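Non-structural protein (PDB 3IFU) probably acts as a papain-like cysteine protease and inhibitor of host interferon-beta production, as the zinc-binding leader protein nsp1alpha at the start of the viral polyprotein. Local coordinates at residues G45-G48 with L49-P53; L92-Q95 with Q96-R100; R100-A103 with E104-A108. All coordinates share one frame; numbering follows the deposited sequence.

Contact 1: G45-G48 with L49-P53; sequences GVLG and LFYRP
Leu47 and Tyr51 meet across a short turn. Backbone hydrogen bonds define the turn. Leu47 O accepts twice: from Tyr51 N at 2.7 Å, nearly in line with the carbonyl, and from Phe50 N, which stands 49° out of the carbonyl plane. One residue earlier, Leu49 N bonds to Val46 O at 3.0 Å, also from above that plane. Gly48 CA adds a C-H...O contact to Tyr51 O at 3.5 Å.

The apolar contacts follow the backbone. Leu47 and Tyr51 run side by side, Leu47 CD1 lying 3.6 Å from Tyr51 CB. Leu49 CG, anti to the carbonyl carbon (chi1 -46°), is set 3.1 Å from Val46 O, while Val46 CG1 and Leu49 CD1 approach more loosely, at 4.2 Å. The Phe50 ring turns its edge to the Val46 carbonyl, CD1 being 3.5 Å from Val46 O in the ring plane.

Beyond the turn, Tyr51 meets Tyr106 edge to face, and Phe50 O accepts from Arg32 NH2. With two N-H groups on the carbonyl of buried Leu47, the chain can bend sharply within the N-terminal zinc-finger region while directing Leu47 and Tyr51 together toward helix 94-108.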
ATOM      1  N   GLY A  45     -19.077 -14.791 -13.420  1.00 70.02           N
ATOM      2  CA  GLY A  45     -17.873 -14.498 -14.186  1.00 67.99           C
ATOM      3  C   GLY A  45     -16.551 -14.848 -13.525  1.00 66.50           C
ATOM      4  O   GLY A  45     -16.346 -15.975 -13.063  1.00 67.75           O
ATOM      5  N   VAL A  46     -15.650 -13.871 -13.487  1.00 65.25           N
ATOM      6  CA  VAL A  46     -14.328 -14.041 -12.881  1.00 63.06           C
ATOM      7  C   VAL A  46     -14.412 -14.361 -11.389  1.00 61.65           C
ATOM      8  O   VAL A  46     -13.627 -15.160 -10.871  1.00 61.05           O
ATOM      9  CB  VAL A  46     -13.477 -12.767 -13.060  1.00 62.60           C
ATOM     10  CG1 VAL A  46     -12.113 -12.949 -12.415  1.00 61.75           C
ATOM     11  CG2 VAL A  46     -13.334 -12.456 -14.537  1.00 64.87           C
ATOM     12  N   LEU A  47     -15.360 -13.727 -10.701  1.00 59.60           N
ATOM     13  CA  LEU A  47     -15.556 -13.941  -9.269  1.00 58.13           C
ATOM     14  C   LEU A  47     -15.890 -15.403  -8.963  1.00 57.67           C
ATOM     15  O   LEU A  47     -15.390 -15.981  -7.994  1.00 54.42           O
ATOM     16  CB  LEU A  47     -16.676 -13.033  -8.759  1.00 57.35           C
ATOM     17  CG  LEU A  47     -16.994 -13.120  -7.269  1.00 55.52           C
ATOM     18  CD1 LEU A  47     -15.744 -12.849  -6.455  1.00 55.20           C
ATOM     19  CD2 LEU A  47     -18.070 -12.124  -6.935  1.00 55.49           C
ATOM     20  N   GLY A  48     -16.734 -15.993  -9.806  1.00 58.08           N
ATOM     21  CA  GLY A  48     -17.124 -17.379  -9.628  1.00 58.26           C
ATOM     22  C   GLY A  48     -15.955 -18.338  -9.737  1.00 58.62           C
ATOM     23  O   GLY A  48     -16.065 -19.502  -9.360  1.00 56.81           O
ATOM     24  N   LEU A  49     -14.834 -17.853 -10.257  1.00 59.15           N
ATOM     25  CA  LEU A  49     -13.647 -18.687 -10.393  1.00 61.05           C
ATOM     26  C   LEU A  49     -12.949 -18.836  -9.033  1.00 61.62           C
ATOM     27  O   LEU A  49     -12.017 -19.627  -8.885  1.00 62.98           O
ATOM     28  CB  LEU A  49     -12.679 -18.069 -11.411  1.00 61.65           C
ATOM     29  CG  LEU A  49     -13.284 -17.570 -12.732  1.00 63.11           C
ATOM     30  CD1 LEU A  49     -12.195 -16.958 -13.598  1.00 61.14           C
ATOM     31  CD2 LEU A  49     -13.962 -18.716 -13.457  1.00 63.79           C
ATOM     32  N   PHE A  50     -13.408 -18.079  -8.041  1.00 60.78           N
ATOM     33  CA  PHE A  50     -12.812 -18.142  -6.711  1.00 60.32           C
ATOM     34  C   PHE A  50     -13.848 -18.157  -5.589  1.00 61.02           C
ATOM     35  O   PHE A  50     -13.636 -18.776  -4.544  1.00 62.30           O
ATOM     36  CB  PHE A  50     -11.888 -16.944  -6.470  1.00 59.06           C
ATOM     37  CG  PHE A  50     -10.801 -16.777  -7.494  1.00 58.18           C
ATOM     38  CD1 PHE A  50     -11.060 -16.149  -8.707  1.00 59.04           C
ATOM     39  CD2 PHE A  50      -9.503 -17.192  -7.221  1.00 57.55           C
ATOM     40  CE1 PHE A  50     -10.034 -15.927  -9.634  1.00 59.02           C
ATOM     41  CE2 PHE A  50      -8.472 -16.978  -8.139  1.00 58.60           C
ATOM     42  CZ  PHE A  50      -8.737 -16.343  -9.346  1.00 57.40           C
ATOM     43  N   TYR A  51     -14.960 -17.466  -5.815  1.00 60.81           N
ATOM     44  CA  TYR A  51     -16.017 -17.340  -4.822  1.00 60.18           C
ATOM     45  C   TYR A  51     -17.313 -18.073  -5.158  1.00 62.86           C
ATOM     46  O   TYR A  51     -17.914 -17.855  -6.205  1.00 62.53           O
ATOM     47  CB  TYR A  51     -16.314 -15.859  -4.620  1.00 57.13           C
ATOM     48  CG  TYR A  51     -17.498 -15.560  -3.741  1.00 54.34           C
ATOM     49  CD1 TYR A  51     -17.465 -15.829  -2.378  1.00 54.06           C
ATOM     50  CD2 TYR A  51     -18.638 -14.961  -4.267  1.00 53.91           C
ATOM     51  CE1 TYR A  51     -18.534 -15.500  -1.555  1.00 53.89           C
ATOM     52  CE2 TYR A  51     -19.714 -14.631  -3.455  1.00 53.79           C
ATOM     53  CZ  TYR A  51     -19.654 -14.900  -2.099  1.00 53.00           C
ATOM     54  OH  TYR A  51     -20.705 -14.548  -1.284  1.00 54.26           O
ATOM     55  N   ARG A  52     -17.743 -18.926  -4.235  1.00 65.24           N
ATOM     56  CA  ARG A  52     -18.969 -19.702  -4.381  1.00 67.25           C
ATOM     57  C   ARG A  52     -19.856 -19.336  -3.196  1.00 68.03           C
ATOM     58  O   ARG A  52     -19.664 -19.848  -2.093  1.00 67.95           O
ATOM     59  CB  ARG A  52     -18.641 -21.197  -4.333  1.00 69.88           C
ATOM     60  CG  ARG A  52     -19.774 -22.133  -4.733  1.00 71.56           C
ATOM     61  CD  ARG A  52     -19.342 -23.591  -4.562  1.00 73.85           C
ATOM     62  NE  ARG A  52     -20.224 -24.536  -5.245  1.00 75.95           N
ATOM     63  CZ  ARG A  52     -21.545 -24.581  -5.092  1.00 77.45           C
ATOM     64  NH1 ARG A  52     -22.157 -23.733  -4.273  1.00 78.38           N
ATOM     65  NH2 ARG A  52     -22.258 -25.479  -5.759  1.00 77.79           N
ATOM     66  N   PRO A  53     -20.841 -18.448  -3.404  1.00 68.80           N
ATOM     67  CA  PRO A  53     -21.731 -18.042  -2.312  1.00 70.16           C
ATOM     68  C   PRO A  53     -22.469 -19.205  -1.651  1.00 71.96           C
ATOM     69  O   PRO A  53     -22.362 -20.354  -2.078  1.00 72.34           O
ATOM     70  CB  PRO A  53     -22.676 -17.055  -2.988  1.00 69.17           C
ATOM     71  CG  PRO A  53     -22.769 -17.596  -4.371  1.00 69.41           C
ATOM     72  CD  PRO A  53     -21.332 -17.931  -4.691  1.00 69.33           C
TER

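Contact 2: L92-Q95 with Q96-R100; sequences LNFQ and QRMVR
Phe94 and Met98 pair one turn apart at the start of helix 94-108, within the arterivirus cysteine proteinase alpha family region, which is papain-like. Asn93, at the N-cap position, opens the i to i+4 series with its carbonyl, Arg97 N lying 3.2 Å from Asn93 O. Met98 N to Phe94 O (2.8 Å) and Val99 N to Gln95 O (3.0 Å) continue it.

Along Met98, CB rests 3.5 Å from Phe94 O and over one face of the Phe94 ring, 4.1 Å from its CZ. CG leaves anti to the backbone N (chi1 166°); CG and SD carry the chain round at a greater distance from the ring, and the bends at chi2 and chi3 bring the terminal methyl CE back to 3.9 Å from Phe94 CZ. The two side chains thus lie alongside each other, pointing the same way. Helix 81-87 packs on both, through Ile81, Phe82 and Ala85 against Met98 and Arg86 against Phe94, while Pro163 of the second subunit packs on Phe94 and Gln95.

On another side of the helix, Asn93 and Gln96 present amide planes turned 77° apart, their oxygens OD1 and OE1 4.0 Å from each other. Val99 keeps close to the backbone: its CG2 sits 3.2 Å from Gln95 O, the carbonyl that its own N-H engages.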
ATOM      1  N   LEU A  92      -5.593  -2.602  15.544  1.00 66.22           N
ATOM      2  CA  LEU A  92      -6.456  -3.548  16.250  1.00 67.47           C
ATOM      3  C   LEU A  92      -7.887  -3.154  15.920  1.00 66.22           C
ATOM      4  O   LEU A  92      -8.592  -2.612  16.768  1.00 67.69           O
ATOM      5  CB  LEU A  92      -6.229  -3.458  17.768  1.00 70.21           C
ATOM      6  CG  LEU A  92      -4.811  -3.571  18.357  1.00 71.62           C
ATOM      7  CD1 LEU A  92      -4.080  -4.770  17.744  1.00 72.00           C
ATOM      8  CD2 LEU A  92      -4.034  -2.284  18.099  1.00 72.13           C
ATOM      9  N   ASN A  93      -8.311  -3.432  14.689  1.00 63.66           N
ATOM     10  CA  ASN A  93      -9.646  -3.054  14.232  1.00 59.71           C
ATOM     11  C   ASN A  93      -9.859  -3.487  12.777  1.00 57.12           C
ATOM     12  O   ASN A  93     -10.996  -3.630  12.319  1.00 55.61           O
ATOM     13  CB  ASN A  93      -9.778  -1.525  14.345  1.00 61.06           C
ATOM     14  CG  ASN A  93     -11.180  -1.020  14.054  1.00 62.69           C
ATOM     15  OD1 ASN A  93     -12.170  -1.617  14.483  1.00 61.49           O
ATOM     16  ND2 ASN A  93     -11.270   0.104  13.340  1.00 61.27           N
ATOM     17  N   PHE A  94      -8.756  -3.710  12.065  1.00 54.18           N
ATOM     18  CA  PHE A  94      -8.789  -4.091  10.652  1.00 51.52           C
ATOM     19  C   PHE A  94      -9.661  -5.269  10.205  1.00 50.38           C
ATOM     20  O   PHE A  94     -10.414  -5.135   9.244  1.00 48.56           O
ATOM     21  CB  PHE A  94      -7.372  -4.336  10.127  1.00 48.88           C
ATOM     22  CG  PHE A  94      -7.333  -4.676   8.666  1.00 45.43           C
ATOM     23  CD1 PHE A  94      -7.444  -3.675   7.707  1.00 43.15           C
ATOM     24  CD2 PHE A  94      -7.252  -6.003   8.248  1.00 44.65           C
ATOM     25  CE1 PHE A  94      -7.478  -3.982   6.365  1.00 41.63           C
ATOM     26  CE2 PHE A  94      -7.286  -6.323   6.894  1.00 45.49           C
ATOM     27  CZ  PHE A  94      -7.401  -5.309   5.951  1.00 43.44           C
ATOM     28  N   GLN A  95      -9.545  -6.422  10.859  1.00 50.24           N
ATOM     29  CA  GLN A  95     -10.341  -7.582  10.453  1.00 53.10           C
ATOM     30  C   GLN A  95     -11.828  -7.273  10.432  1.00 52.56           C
ATOM     31  O   GLN A  95     -12.515  -7.522   9.446  1.00 51.10           O
ATOM     32  CB  GLN A  95     -10.088  -8.774  11.378  1.00 54.42           C
ATOM     33  CG  GLN A  95      -8.686  -9.339  11.276  1.00 60.47           C
ATOM     34  CD  GLN A  95      -8.487 -10.562  12.152  1.00 62.86           C
ATOM     35  OE1 GLN A  95      -8.623 -10.490  13.377  1.00 62.58           O
ATOM     36  NE2 GLN A  95      -8.163 -11.695  11.529  1.00 62.56           N
ATOM     37  N   GLN A  96     -12.321  -6.727  11.534  1.00 53.34           N
ATOM     38  CA  GLN A  96     -13.726  -6.388  11.637  1.00 54.41           C
ATOM     39  C   GLN A  96     -14.101  -5.483  10.472  1.00 52.25           C
ATOM     40  O   GLN A  96     -15.090  -5.710   9.787  1.00 53.12           O
ATOM     41  CB  GLN A  96     -13.981  -5.677  12.959  1.00 56.24           C
ATOM     42  CG  GLN A  96     -15.430  -5.449  13.263  1.00 61.24           C
ATOM     43  CD  GLN A  96     -15.657  -4.074  13.829  1.00 65.91           C
ATOM     44  OE1 GLN A  96     -15.604  -3.075  13.103  1.00 69.06           O
ATOM     45  NE2 GLN A  96     -15.895  -4.003  15.137  1.00 67.33           N
ATOM     46  N   ARG A  97     -13.286  -4.461  10.253  1.00 50.83           N
ATOM     47  CA  ARG A  97     -13.501  -3.504   9.174  1.00 47.62           C
ATOM     48  C   ARG A  97     -13.537  -4.162   7.792  1.00 45.69           C
ATOM     49  O   ARG A  97     -14.426  -3.878   6.995  1.00 44.22           O
ATOM     50  CB  ARG A  97     -12.397  -2.453   9.207  1.00 48.26           C
ATOM     51  CG  ARG A  97     -12.699  -1.245   8.381  1.00 49.70           C
ATOM     52  CD  ARG A  97     -13.950  -0.575   8.896  1.00 50.05           C
ATOM     53  NE  ARG A  97     -14.460   0.400   7.943  1.00 49.64           N
ATOM     54  CZ  ARG A  97     -15.620   1.022   8.077  1.00 49.24           C
ATOM     55  NH1 ARG A  97     -16.382   0.761   9.125  1.00 51.89           N
ATOM     56  NH2 ARG A  97     -16.009   1.905   7.172  1.00 49.64           N
ATOM     57  N   MET A  98     -12.563  -5.028   7.510  1.00 44.08           N
ATOM     58  CA  MET A  98     -12.486  -5.726   6.228  1.00 42.43           C
ATOM     59  C   MET A  98     -13.770  -6.494   5.964  1.00 43.26           C
ATOM     60  O   MET A  98     -14.338  -6.432   4.869  1.00 43.33           O
ATOM     61  CB  MET A  98     -11.294  -6.686   6.221  1.00 40.27           C
ATOM     62  CG  MET A  98     -11.283  -7.721   5.080  1.00 42.15           C
ATOM     63  SD  MET A  98     -11.417  -7.086   3.369  1.00 44.39           S
ATOM     64  CE  MET A  98      -9.871  -6.260   3.146  1.00 38.24           C
ATOM     65  N   VAL A  99     -14.230  -7.206   6.986  1.00 41.79           N
ATOM     66  CA  VAL A  99     -15.446  -8.004   6.899  1.00 41.10           C
ATOM     67  C   VAL A  99     -16.727  -7.181   6.650  1.00 41.77           C
ATOM     68  O   VAL A  99     -17.593  -7.604   5.878  1.00 42.56           O
ATOM     69  CB  VAL A  99     -15.603  -8.858   8.173  1.00 40.52           C
ATOM     70  CG1 VAL A  99     -16.906  -9.612   8.144  1.00 39.65           C
ATOM     71  CG2 VAL A  99     -14.434  -9.823   8.284  1.00 36.86           C
ATOM     72  N   ARG A 100     -16.844  -6.016   7.287  1.00 41.25           N
ATOM     73  CA  ARG A 100     -18.019  -5.158   7.118  1.00 43.91           C
ATOM     74  C   ARG A 100     -18.002  -4.455   5.760  1.00 45.50           C
ATOM     75  O   ARG A 100     -19.046  -4.267   5.138  1.00 47.03           O
ATOM     76  CB  ARG A 100     -18.076  -4.100   8.220  1.00 44.26           C
ATOM     77  CG  ARG A 100     -18.014  -4.660   9.631  1.00 48.46           C
ATOM     78  CD  ARG A 100     -19.332  -5.255  10.066  1.00 50.67           C
ATOM     79  NE  ARG A 100     -20.366  -4.233  10.203  1.00 52.66           N
ATOM     80  CZ  ARG A 100     -21.627  -4.494  10.523  1.00 51.16           C
ATOM     81  NH1 ARG A 100     -22.003  -5.743  10.739  1.00 51.27           N
ATOM     82  NH2 ARG A 100     -22.513  -3.512  10.622  1.00 51.21           N
TER

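Contact 3: R100-A103 with E104-A108; sequences RVAA and EIYRA
This is a local contact between successive turns of one alpha-helix, in the C-terminal half of helix 94-108, where one side faces helices 81-87 and 113-118. Four i to i+4 hydrogen bonds join the turns. The shortest runs from Tyr106 N to Ala102 O at 2.7 Å, its donor nearly in line with the C=O bond, whereas the donors Glu104 N, Ile105 N and Arg107 N are tilted about 30° from the carbonyl planes of Arg100, Val101 and Ala103.

On the buried side Val101 and Ile105 run side by side, Val101 CG1 touching Ile105 CD1 at 3.9 Å; Ile105 CG1, anti to the carbonyl carbon (chi1 -67°), also passes 3.3 Å from Val101 O. Ile81 and Ala85 pack on Val101, and Val115 on Ile105. The Tyr106 ring brings its edge to the Ala102 carbonyl, CD1 lying 3.2 Å from Ala102 O near the ring plane. Its hydroxyl hydrogen-bonds to Val16 O, and the ring meets Trp77 edge to face.

Charges gather elsewhere on the helix. Glu104 OE2 and Arg107 NH2 form a salt bridge at 3.3 Å, the oxygen standing well off the plane of the guanidinium group. The pair therefore probably rests on charge alone, an attraction with little directionality that would do little to fix how either group is turned.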
ATOM      1  N   ARG A 100     -16.844  -6.016   7.287  1.00 41.25           N
ATOM      2  CA  ARG A 100     -18.019  -5.158   7.118  1.00 43.91           C
ATOM      3  C   ARG A 100     -18.002  -4.455   5.760  1.00 45.50           C
ATOM      4  O   ARG A 100     -19.046  -4.267   5.138  1.00 47.03           O
ATOM      5  CB  ARG A 100     -18.076  -4.100   8.220  1.00 44.26           C
ATOM      6  CG  ARG A 100     -18.014  -4.660   9.631  1.00 48.46           C
ATOM      7  CD  ARG A 100     -19.332  -5.255  10.066  1.00 50.67           C
ATOM      8  NE  ARG A 100     -20.366  -4.233  10.203  1.00 52.66           N
ATOM      9  CZ  ARG A 100     -21.627  -4.494  10.523  1.00 51.16           C
ATOM     10  NH1 ARG A 100     -22.003  -5.743  10.739  1.00 51.27           N
ATOM     11  NH2 ARG A 100     -22.513  -3.512  10.622  1.00 51.21           N
ATOM     12  N   VAL A 101     -16.811  -4.058   5.315  1.00 46.57           N
ATOM     13  CA  VAL A 101     -16.640  -3.383   4.031  1.00 45.73           C
ATOM     14  C   VAL A 101     -16.971  -4.306   2.847  1.00 47.22           C
ATOM     15  O   VAL A 101     -17.628  -3.888   1.892  1.00 47.43           O
ATOM     16  CB  VAL A 101     -15.200  -2.872   3.876  1.00 43.68           C
ATOM     17  CG1 VAL A 101     -14.961  -2.390   2.455  1.00 43.30           C
ATOM     18  CG2 VAL A 101     -14.949  -1.756   4.863  1.00 43.89           C
ATOM     19  N   ALA A 102     -16.509  -5.554   2.912  1.00 46.49           N
ATOM     20  CA  ALA A 102     -16.771  -6.518   1.846  1.00 45.99           C
ATOM     21  C   ALA A 102     -18.273  -6.798   1.761  1.00 46.74           C
ATOM     22  O   ALA A 102     -18.871  -6.705   0.692  1.00 45.30           O
ATOM     23  CB  ALA A 102     -16.008  -7.811   2.111  1.00 44.45           C
ATOM     24  N   ALA A 103     -18.874  -7.120   2.906  1.00 46.76           N
ATOM     25  CA  ALA A 103     -20.304  -7.420   2.982  1.00 46.30           C
ATOM     26  C   ALA A 103     -21.154  -6.301   2.391  1.00 45.15           C
ATOM     27  O   ALA A 103     -22.088  -6.563   1.638  1.00 44.94           O
ATOM     28  CB  ALA A 103     -20.718  -7.682   4.448  1.00 45.90           C
ATOM     29  N   GLU A 104     -20.837  -5.057   2.743  1.00 44.33           N
ATOM     30  CA  GLU A 104     -21.579  -3.914   2.225  1.00 46.33           C
ATOM     31  C   GLU A 104     -21.490  -3.842   0.703  1.00 47.03           C
ATOM     32  O   GLU A 104     -22.502  -3.819   0.013  1.00 46.54           O
ATOM     33  CB  GLU A 104     -21.040  -2.604   2.804  1.00 45.51           C
ATOM     34  CG  GLU A 104     -21.601  -2.213   4.147  1.00 51.76           C
ATOM     35  CD  GLU A 104     -23.106  -1.979   4.115  1.00 54.52           C
ATOM     36  OE1 GLU A 104     -23.641  -1.589   3.050  1.00 55.36           O
ATOM     37  OE2 GLU A 104     -23.752  -2.171   5.167  1.00 55.73           O
ATOM     38  N   ILE A 105     -20.263  -3.814   0.195  1.00 47.89           N
ATOM     39  CA  ILE A 105     -20.014  -3.718  -1.238  1.00 47.39           C
ATOM     40  C   ILE A 105     -20.593  -4.909  -2.010  1.00 48.29           C
ATOM     41  O   ILE A 105     -21.284  -4.718  -3.016  1.00 49.04           O
ATOM     42  CB  ILE A 105     -18.486  -3.542  -1.499  1.00 44.91           C
ATOM     43  CG1 ILE A 105     -18.034  -2.175  -0.952  1.00 40.89           C
ATOM     44  CG2 ILE A 105     -18.182  -3.640  -2.979  1.00 44.87           C
ATOM     45  CD1 ILE A 105     -16.569  -1.878  -1.105  1.00 41.39           C
ATOM     46  N   TYR A 106     -20.330  -6.125  -1.539  1.00 46.10           N
ATOM     47  CA  TYR A 106     -20.869  -7.318  -2.189  1.00 45.24           C
ATOM     48  C   TYR A 106     -22.390  -7.222  -2.296  1.00 47.22           C
ATOM     49  O   TYR A 106     -22.970  -7.523  -3.342  1.00 47.86           O
ATOM     50  CB  TYR A 106     -20.517  -8.580  -1.400  1.00 40.17           C
ATOM     51  CG  TYR A 106     -19.266  -9.266  -1.863  1.00 38.51           C
ATOM     52  CD1 TYR A 106     -18.026  -8.645  -1.746  1.00 37.47           C
ATOM     53  CD2 TYR A 106     -19.317 -10.545  -2.410  1.00 37.75           C
ATOM     54  CE1 TYR A 106     -16.867  -9.277  -2.159  1.00 37.82           C
ATOM     55  CE2 TYR A 106     -18.160 -11.191  -2.831  1.00 37.36           C
ATOM     56  CZ  TYR A 106     -16.939 -10.549  -2.707  1.00 38.42           C
ATOM     57  OH  TYR A 106     -15.795 -11.158  -3.157  1.00 36.35           O
ATOM     58  N   ARG A 107     -23.033  -6.816  -1.204  1.00 47.02           N
ATOM     59  CA  ARG A 107     -24.482  -6.684  -1.182  1.00 47.59           C
ATOM     60  C   ARG A 107     -24.951  -5.708  -2.262  1.00 47.62           C
ATOM     61  O   ARG A 107     -25.826  -6.024  -3.069  1.00 47.39           O
ATOM     62  CB  ARG A 107     -24.946  -6.205   0.195  1.00 48.40           C
ATOM     63  CG  ARG A 107     -26.439  -5.999   0.280  1.00 51.09           C
ATOM     64  CD  ARG A 107     -26.923  -5.888   1.705  1.00 51.96           C
ATOM     65  NE  ARG A 107     -26.645  -4.591   2.305  1.00 54.78           N
ATOM     66  CZ  ARG A 107     -27.002  -4.264   3.544  1.00 55.89           C
ATOM     67  NH1 ARG A 107     -27.643  -5.148   4.298  1.00 56.58           N
ATOM     68  NH2 ARG A 107     -26.733  -3.058   4.027  1.00 54.76           N
ATOM     69  N   ALA A 108     -24.358  -4.521  -2.272  1.00 48.44           N
ATOM     70  CA  ALA A 108     -24.707  -3.500  -3.245  1.00 49.84           C
ATOM     71  C   ALA A 108     -24.323  -3.933  -4.667  1.00 50.82           C
ATOM     72  O   ALA A 108     -24.909  -3.454  -5.642  1.00 51.44           O
ATOM     73  CB  ALA A 108     -24.013  -2.189  -2.888  1.00 49.13           C
TER

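Contact 1 comes first along the chain, in the loop between strand 23-25 and helix 81-87; contacts 2 and 3 follow in series on helix 94-108 and share Arg100. Their centres are 12 Å apart, as successive lengths of one helix. Contact 1 lies about 15 Å, centre to centre, from contact 3 and touches it: Leu47 CD1 is 3.7 Å from Tyr106 OH, and Tyr51 CE2 is 3.8 Å from Tyr106 CE2. From contact 2 it is separated by about 10 Å between nearest atoms. The C-terminal half of this protease-region helix thus packs against the zinc-finger region, while the N-terminal end meets the second subunit.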